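Local coordinates for protein UDP-N-acetylglucosamine 4,6-dehydratase (Vibrio fischeri, PDB 3PVZ) that binds NAD in a Rossmann-type domain and probably acts as a lyase that dehydrates UDP-N-acetylglucosamine, at residues S34-L39 against Q112-L117; K62-D67 against N88-T93. All blocks are in the same frame, centred on the assembly; numbering follows the deposited sequence.

From the N terminus, the chain enters the nine-stranded sheet at strand 37-41, passes through helix 46-56 to strand 62-66, then through helix 70-83 to strand 90-94, where contact 2 closes a short loop. It continues through helix 101-109 and returns to the far side of strand 37-41, as strand 115-118, pairing with the first strand in contact 1. Contact 2 is therefore nested within the longer loop closed by contact 1. Strand 37-41 lies between strands 62-66 and 115-118, so the two contacts share one continuous sheet: F38 bonds through its backbone to K62 and H64, and Y113 OH reaches H64 ND1, probably in a hydrogen bond.

Contact 1: S34-L39 against Q112-L117; sequences SQSRFL and QYDYVL. With NA (sodium ion), chain H; NA (sodium ion), chain I.
L39 lies over one face of the Y113 ring, its CB 3.5 Å from the ring centroid and almost on the normal, a CH-pi contact; the Y113 hydroxyl bonds to H64. The F38 and Y115 rings lie side by side, planes 16° and centroids 5.2 Å apart, too displaced to stack face on face; L117 CD1 meets the F38 edge, and S36 CB that of Y115. Near the rim, Q112 C meets one face of the R37 guanidinium, whose edge forms a two-pronged, side-on salt bridge with D114: NE is 2.9 Å from OD2 and NH1 2.9 Å from OD1, both oxygens in the guanidinium plane although the nitrogens approach from above the carboxylate. The bend at chi3 (-66°) turns the guanidinium back to D114. D114 OD2 also accepts R37 N on its anti lone pair at 2.8 Å, and a water shared with a sodium ion donates to it. A second sodium ion binds Q112 OE1. R37 O accepts from D114 N and Y115 N, and L39 bonds to Y115 and L117 continue the parallel pairing. Strand 115-118 returns beside strand 37-41, opposite 62-66 and 90-94, giving the 3-2-1-4 order of the Rossmann fold.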
loop_
_atom_site.group_PDB
_atom_site.type_symbol
_atom_site.label_atom_id
_atom_site.label_comp_id
_atom_site.label_asym_id
_atom_site.label_seq_id
_atom_site.Cartn_x
_atom_site.Cartn_y
_atom_site.Cartn_z
ATOM N N SER A 34 -1.669 -13.617 -26.536
ATOM C CA SER A 34 -0.763 -13.108 -27.560
ATOM C C SER A 34 -1.418 -12.053 -28.516
ATOM O O SER A 34 -0.713 -11.295 -29.184
ATOM C CB SER A 34 -0.197 -14.277 -28.380
ATOM O OG SER A 34 -1.157 -14.657 -29.394
ATOM N N GLN A 35 -2.738 -12.043 -28.627
ATOM C CA GLN A 35 -3.418 -11.024 -29.440
ATOM C C GLN A 35 -4.260 -10.048 -28.638
ATOM O O GLN A 35 -5.197 -9.378 -29.208
ATOM C CB GLN A 35 -4.331 -11.648 -30.549
ATOM C CG GLN A 35 -4.855 -12.980 -30.329
ATOM C CD GLN A 35 -5.731 -13.498 -31.503
ATOM O OE1 GLN A 35 -6.391 -12.714 -32.204
ATOM N NE2 GLN A 35 -5.714 -14.797 -31.711
ATOM N N SER A 36 -4.021 -9.954 -27.345
ATOM C CA SER A 36 -4.864 -9.069 -26.544
ATOM C C SER A 36 -4.054 -8.139 -25.682
ATOM O O SER A 36 -2.816 -8.334 -25.411
ATOM C CB SER A 36 -5.872 -9.870 -25.698
ATOM O OG SER A 36 -6.500 -10.833 -26.503
ATOM N N ARG A 37 -4.727 -7.049 -25.357
ATOM C CA ARG A 37 -4.245 -5.995 -24.509
ATOM C C ARG A 37 -4.847 -6.066 -23.116
ATOM O O ARG A 37 -6.071 -6.152 -22.968
ATOM C CB ARG A 37 -4.658 -4.696 -25.157
ATOM C CG ARG A 37 -4.082 -4.511 -26.597
ATOM C CD ARG A 37 -4.735 -3.376 -27.318
ATOM N NE ARG A 37 -6.148 -3.664 -27.563
ATOM C CZ ARG A 37 -7.006 -2.825 -28.120
ATOM N NH1 ARG A 37 -8.245 -3.228 -28.347
ATOM N NH2 ARG A 37 -6.641 -1.607 -28.472
ATOM N N PHE A 38 -4.015 -5.939 -22.093
ATOM C CA PHE A 38 -4.435 -6.082 -20.714
ATOM C C PHE A 38 -4.050 -4.895 -19.862
ATOM O O PHE A 38 -2.898 -4.419 -19.890
ATOM C CB PHE A 38 -3.868 -7.343 -20.037
ATOM C CG PHE A 38 -4.174 -8.625 -20.735
ATOM C CD1 PHE A 38 -5.153 -9.465 -20.247
ATOM C CD2 PHE A 38 -3.517 -8.976 -21.884
ATOM C CE1 PHE A 38 -5.447 -10.648 -20.877
ATOM C CE2 PHE A 38 -3.834 -10.140 -22.550
ATOM C CZ PHE A 38 -4.784 -10.986 -22.044
ATOM N N LEU A 39 -4.985 -4.520 -18.987
ATOM C CA LEU A 39 -4.776 -3.562 -17.939
ATOM C C LEU A 39 -5.024 -4.280 -16.591
ATOM O O LEU A 39 -6.072 -4.809 -16.404
ATOM C CB LEU A 39 -5.781 -2.413 -18.121
ATOM C CG LEU A 39 -5.795 -1.339 -17.026
ATOM C CD1 LEU A 39 -4.312 -0.750 -16.731
ATOM C CD2 LEU A 39 -6.814 -0.266 -17.309
ATOM N N GLN A 112 -6.938 2.013 -24.125
ATOM C CA GLN A 112 -7.261 1.014 -25.137
ATOM C C GLN A 112 -6.791 -0.350 -24.695
ATOM O O GLN A 112 -5.572 -0.648 -24.820
ATOM C CB GLN A 112 -6.501 1.431 -26.410
ATOM C CG GLN A 112 -7.121 2.607 -27.104
ATOM C CD GLN A 112 -8.409 2.210 -27.788
ATOM O OE1 GLN A 112 -8.423 1.381 -28.713
ATOM N NE2 GLN A 112 -9.476 2.752 -27.332
ATOM N N TYR A 113 -7.728 -1.142 -24.152
ATOM C CA TYR A 113 -7.453 -2.475 -23.592
ATOM C C TYR A 113 -8.564 -3.419 -24.010
ATOM O O TYR A 113 -9.647 -2.981 -24.288
ATOM C CB TYR A 113 -7.357 -2.473 -22.076
ATOM C CG TYR A 113 -6.301 -1.543 -21.582
ATOM C CD1 TYR A 113 -4.973 -1.911 -21.554
ATOM C CD2 TYR A 113 -6.619 -0.305 -21.095
ATOM C CE1 TYR A 113 -4.005 -1.031 -21.109
ATOM C CE2 TYR A 113 -5.645 0.571 -20.636
ATOM C CZ TYR A 113 -4.349 0.204 -20.639
ATOM O OH TYR A 113 -3.392 1.117 -20.175
ATOM N N ASP A 114 -8.275 -4.714 -24.093
ATOM C CA ASP A 114 -9.314 -5.701 -24.389
ATOM C C ASP A 114 -9.864 -6.238 -23.067
ATOM O O ASP A 114 -11.093 -6.399 -22.920
ATOM C CB ASP A 114 -8.760 -6.811 -25.255
ATOM C CG ASP A 114 -8.246 -6.298 -26.576
ATOM O OD1 ASP A 114 -9.105 -5.781 -27.329
ATOM O OD2 ASP A 114 -6.995 -6.394 -26.852
ATOM N N TYR A 115 -8.963 -6.401 -22.090
ATOM C CA TYR A 115 -9.299 -7.009 -20.831
ATOM C C TYR A 115 -8.765 -6.126 -19.715
ATOM O O TYR A 115 -7.575 -5.753 -19.693
ATOM C CB TYR A 115 -8.689 -8.397 -20.698
ATOM C CG TYR A 115 -9.159 -9.469 -21.687
ATOM C CD1 TYR A 115 -10.302 -10.188 -21.446
ATOM C CD2 TYR A 115 -8.385 -9.809 -22.812
ATOM C CE1 TYR A 115 -10.740 -11.166 -22.330
ATOM C CE2 TYR A 115 -8.786 -10.749 -23.668
ATOM C CZ TYR A 115 -9.978 -11.437 -23.435
ATOM O OH TYR A 115 -10.424 -12.382 -24.305
ATOM N N VAL A 116 -9.661 -5.771 -18.800
ATOM C CA VAL A 116 -9.311 -4.927 -17.660
ATOM C C VAL A 116 -9.569 -5.750 -16.393
ATOM O O VAL A 116 -10.650 -6.257 -16.224
ATOM C CB VAL A 116 -10.105 -3.614 -17.670
ATOM C CG1 VAL A 116 -9.738 -2.776 -16.420
ATOM C CG2 VAL A 116 -9.824 -2.843 -19.000
ATOM N N LEU A 117 -8.533 -5.929 -15.562
ATOM C CA LEU A 117 -8.605 -6.749 -14.356
ATOM C C LEU A 117 -8.377 -5.840 -13.141
ATOM O O LEU A 117 -7.417 -5.078 -13.107
ATOM C CB LEU A 117 -7.537 -7.856 -14.387
ATOM C CG LEU A 117 -7.666 -8.949 -15.453
ATOM C CD1 LEU A 117 -7.084 -8.459 -16.798
ATOM C CD2 LEU A 117 -6.971 -10.252 -15.040
HETATM NA NA NA H . -9.882 0.544 -30.210
HETATM NA NA NA I . -6.689 -8.285 -30.887
HETATM O O HOH W 1 -7.483 -10.179 -31.739
HETATM O O HOH W 2 -10.539 -1.177 -28.730
HETATM O O HOH W 3 -11.463 1.596 -29.010
HETATM O O HOH W 4 -6.619 -6.449 -29.533
#

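Contact 2: K62-D67 against N88-T93; sequences KLHVVD and NGDFQT. With NAD (nicotinamide-adenine-dinucleotide), chain E.
Strands 62-66 and 90-93 run parallel with axes 2° apart, paired K62 with D90 through V65 with T93 and joined by backbone bonds from L63 N to D90 O, Q92 N to L63 O and V65 N to Q92 O. On the face carrying K62, H64, D90 and Q92, polar groups gather round the H64 imidazole. D90 OD1 sits at the ring edge, 3.3 Å from H64 NE2, and OD2 is little farther off; both bonds are weak, with the carboxylate turned 80° to the ring. Q92 NE2 gives D90 OD1 a stronger bond of 3.0 Å on its syn lone pair, steadying the carboxylate in front of the imidazole. The firmer hold on the ring is at ND1, which pairs with the Y113 hydroxyl, against the weak bonds at NE2. The fully extended K62 chain, with CG anti to the backbone N (chi1 -172°), runs beside D90 and brings CE 3.2 Å above one ring face of H64, near the rim. Its NZ continues to a salt bridge with D110. Helix 70-83 connects the two strands in a beta-alpha-beta unit of the Rossmann fold, with strand 90-94 outermost in the sheet within this chain. On the other face the side chains are mainly apolar: L63 CG meets the F91 ring edge, L63 CD2 lies 3.8 Å from F91 CD1, and V65 CG2 is equally far from F91 CE1. F56 joins F91 edge-to-face, while T93 OG1 bonds to R126 of the second subunit. Just beyond strand 62-66, D67 binds the adenosine ribose of NAD, receiving O2B on OD1 at 2.7 Å and O3B on OD2 at 2.6 Å; the backbone amides of S69 and A44 hold the same two oxygens.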
loop_
_atom_site.group_PDB
_atom_site.type_symbol
_atom_site.label_atom_id
_atom_site.label_comp_id
_atom_site.label_asym_id
_atom_site.label_seq_id
_atom_site.Cartn_x
_atom_site.Cartn_y
_atom_site.Cartn_z
ATOM N N LYS A 62 0.018 -6.415 -25.062
ATOM C CA LYS A 62 -0.010 -5.199 -24.253
ATOM C C LYS A 62 -0.397 -5.619 -22.834
ATOM O O LYS A 62 -1.369 -6.360 -22.651
ATOM C CB LYS A 62 -1.006 -4.175 -24.812
ATOM C CG LYS A 62 -0.923 -2.825 -24.108
ATOM C CD LYS A 62 -1.868 -1.826 -24.679
ATOM C CE LYS A 62 -1.727 -0.439 -24.011
ATOM N NZ LYS A 62 -2.857 0.422 -24.500
ATOM N N LEU A 63 0.422 -5.177 -21.863
ATOM C CA LEU A 63 0.186 -5.370 -20.474
ATOM C C LEU A 63 0.634 -4.185 -19.637
ATOM O O LEU A 63 1.828 -3.902 -19.479
ATOM C CB LEU A 63 0.803 -6.691 -20.028
ATOM C CG LEU A 63 0.895 -6.960 -18.514
ATOM C CD1 LEU A 63 -0.524 -6.986 -17.994
ATOM C CD2 LEU A 63 1.674 -8.238 -18.125
ATOM N N HIS A 64 -0.347 -3.481 -19.100
ATOM C CA HIS A 64 -0.122 -2.305 -18.286
ATOM C C HIS A 64 -0.565 -2.591 -16.874
ATOM O O HIS A 64 -1.663 -3.084 -16.667
ATOM C CB HIS A 64 -0.871 -1.105 -18.812
ATOM C CG HIS A 64 -0.266 -0.490 -20.029
ATOM N ND1 HIS A 64 -0.712 0.710 -20.548
ATOM C CD2 HIS A 64 0.748 -0.897 -20.829
ATOM C CE1 HIS A 64 0.012 1.024 -21.617
ATOM N NE2 HIS A 64 0.896 0.045 -21.816
ATOM N N VAL A 65 0.354 -2.353 -15.909
ATOM C CA VAL A 65 0.104 -2.603 -14.497
ATOM C C VAL A 65 -0.008 -1.276 -13.739
ATOM O O VAL A 65 0.828 -0.406 -13.892
ATOM C CB VAL A 65 1.258 -3.449 -13.885
ATOM C CG1 VAL A 65 0.874 -3.970 -12.530
ATOM C CG2 VAL A 65 1.636 -4.613 -14.854
ATOM N N VAL A 66 -1.022 -1.107 -12.922
ATOM C CA VAL A 66 -1.231 0.132 -12.150
ATOM C C VAL A 66 -1.462 -0.130 -10.667
ATOM O O VAL A 66 -2.285 -0.934 -10.303
ATOM C CB VAL A 66 -2.433 0.851 -12.691
ATOM C CG1 VAL A 66 -2.721 2.208 -11.885
ATOM C CG2 VAL A 66 -2.223 1.177 -14.183
ATOM N N ASP A 67 -0.738 0.550 -9.779
ATOM C CA ASP A 67 -0.887 0.313 -8.348
ATOM C C ASP A 67 -0.246 1.463 -7.628
ATOM O O ASP A 67 0.695 2.064 -8.130
ATOM C CB ASP A 67 -0.161 -0.988 -7.950
ATOM C CG ASP A 67 -0.591 -1.511 -6.619
ATOM O OD1 ASP A 67 -0.247 -0.902 -5.555
ATOM O OD2 ASP A 67 -1.215 -2.595 -6.642
ATOM N N ASN A 88 8.229 -8.724 -26.449
ATOM C CA ASN A 88 8.311 -7.696 -27.511
ATOM C C ASN A 88 7.222 -6.658 -27.332
ATOM O O ASN A 88 7.364 -5.547 -27.806
ATOM C CB ASN A 88 8.059 -8.303 -28.868
ATOM C CG ASN A 88 9.120 -9.290 -29.266
ATOM O OD1 ASN A 88 10.308 -9.186 -28.843
ATOM N ND2 ASN A 88 8.706 -10.259 -30.124
ATOM N N GLY A 89 6.159 -7.074 -26.649
ATOM C CA GLY A 89 4.915 -6.301 -26.502
ATOM C C GLY A 89 5.053 -5.190 -25.492
ATOM O O GLY A 89 6.138 -4.919 -24.984
ATOM N N ASP A 90 3.939 -4.497 -25.269
ATOM C CA ASP A 90 3.965 -3.223 -24.616
ATOM C C ASP A 90 3.703 -3.493 -23.142
ATOM O O ASP A 90 2.532 -3.478 -22.699
ATOM C CB ASP A 90 2.881 -2.356 -25.281
ATOM C CG ASP A 90 2.687 -1.010 -24.647
ATOM O OD1 ASP A 90 3.467 -0.609 -23.760
ATOM O OD2 ASP A 90 1.709 -0.332 -25.055
ATOM N N PHE A 91 4.796 -3.716 -22.395
ATOM C CA PHE A 91 4.747 -3.930 -20.951
ATOM C C PHE A 91 5.208 -2.667 -20.204
ATOM O O PHE A 91 6.315 -2.174 -20.400
ATOM C CB PHE A 91 5.637 -5.117 -20.515
ATOM C CG PHE A 91 5.638 -5.319 -19.034
ATOM C CD1 PHE A 91 4.527 -5.751 -18.404
ATOM C CD2 PHE A 91 6.741 -4.974 -18.264
ATOM C CE1 PHE A 91 4.481 -5.913 -17.031
ATOM C CE2 PHE A 91 6.695 -5.117 -16.906
ATOM C CZ PHE A 91 5.549 -5.605 -16.289
ATOM N N GLN A 92 4.325 -2.110 -19.389
ATOM C CA GLN A 92 4.634 -0.897 -18.618
ATOM C C GLN A 92 3.884 -0.885 -17.296
ATOM O O GLN A 92 2.748 -1.346 -17.197
ATOM C CB GLN A 92 4.293 0.362 -19.393
ATOM C CG GLN A 92 4.952 0.546 -20.766
ATOM C CD GLN A 92 4.648 1.933 -21.340
ATOM O OE1 GLN A 92 5.111 2.933 -20.775
ATOM N NE2 GLN A 92 3.775 2.005 -22.406
ATOM N N THR A 93 4.506 -0.242 -16.313
ATOM C CA THR A 93 3.966 -0.121 -14.999
ATOM C C THR A 93 3.830 1.372 -14.641
ATOM O O THR A 93 4.606 2.192 -15.055
ATOM C CB THR A 93 4.886 -0.847 -13.996
ATOM O OG1 THR A 93 6.105 -0.115 -13.919
ATOM C CG2 THR A 93 5.186 -2.275 -14.481
HETATM P PA NAD E . -3.577 -6.744 -1.563
HETATM O O1A NAD E . -3.616 -5.836 -0.376
HETATM O O2A NAD E . -2.285 -7.501 -1.591
HETATM O O5B NAD E . -3.420 -5.927 -2.918
HETATM C C5B NAD E . -4.401 -4.891 -3.146
HETATM C C4B NAD E . -3.677 -3.947 -4.112
HETATM O O4B NAD E . -4.483 -2.854 -4.502
HETATM C C3B NAD E . -2.397 -3.364 -3.432
HETATM O O3B NAD E . -1.251 -3.572 -4.231
HETATM C C2B NAD E . -2.750 -1.865 -3.284
HETATM O O2B NAD E . -1.624 -0.997 -3.231
HETATM C C1B NAD E . -3.650 -1.725 -4.533
HETATM N N9A NAD E . -4.498 -0.546 -4.432
HETATM C C8A NAD E . -5.338 -0.233 -3.436
HETATM N N7A NAD E . -5.894 0.916 -3.638
HETATM C C5A NAD E . -5.475 1.349 -4.866
HETATM C C6A NAD E . -5.703 2.490 -5.628
HETATM N N6A NAD E . -6.611 3.400 -5.142
HETATM N N1A NAD E . -5.095 2.646 -6.800
HETATM C C2A NAD E . -4.235 1.736 -7.245
HETATM N N3A NAD E . -3.972 0.661 -6.544
HETATM C C4A NAD E . -4.563 0.437 -5.379
HETATM O O3 NAD E . -4.894 -7.670 -1.554
HETATM P PN NAD E . -4.855 -9.112 -2.310
HETATM O O1N NAD E . -4.541 -10.211 -1.309
HETATM O O2N NAD E . -4.070 -9.258 -3.549
HETATM O O5D NAD E . -6.479 -9.318 -2.530
HETATM C C5D NAD E . -6.949 -8.588 -3.653
HETATM C C4D NAD E . -8.465 -8.780 -3.775
HETATM O O4D NAD E . -8.814 -10.183 -3.556
HETATM C C3D NAD E . -9.187 -7.992 -2.660
HETATM O O3D NAD E . -10.522 -7.583 -3.034
HETATM C C2D NAD E . -9.367 -9.056 -1.553
HETATM O O2D NAD E . -10.456 -8.752 -0.669
HETATM C C1D NAD E . -9.673 -10.299 -2.387
HETATM N N1N NAD E . -9.435 -11.547 -1.644
HETATM C C2N NAD E . -8.197 -11.800 -1.203
HETATM C C3N NAD E . -7.914 -12.961 -0.515
HETATM C C7N NAD E . -6.565 -13.244 0.003
HETATM O O7N NAD E . -6.439 -14.268 0.671
HETATM N N7N NAD E . -5.520 -12.427 -0.197
HETATM C C4N NAD E . -8.953 -13.896 -0.277
HETATM C C5N NAD E . -10.216 -13.604 -0.764
HETATM C C6N NAD E . -10.439 -12.406 -1.443
#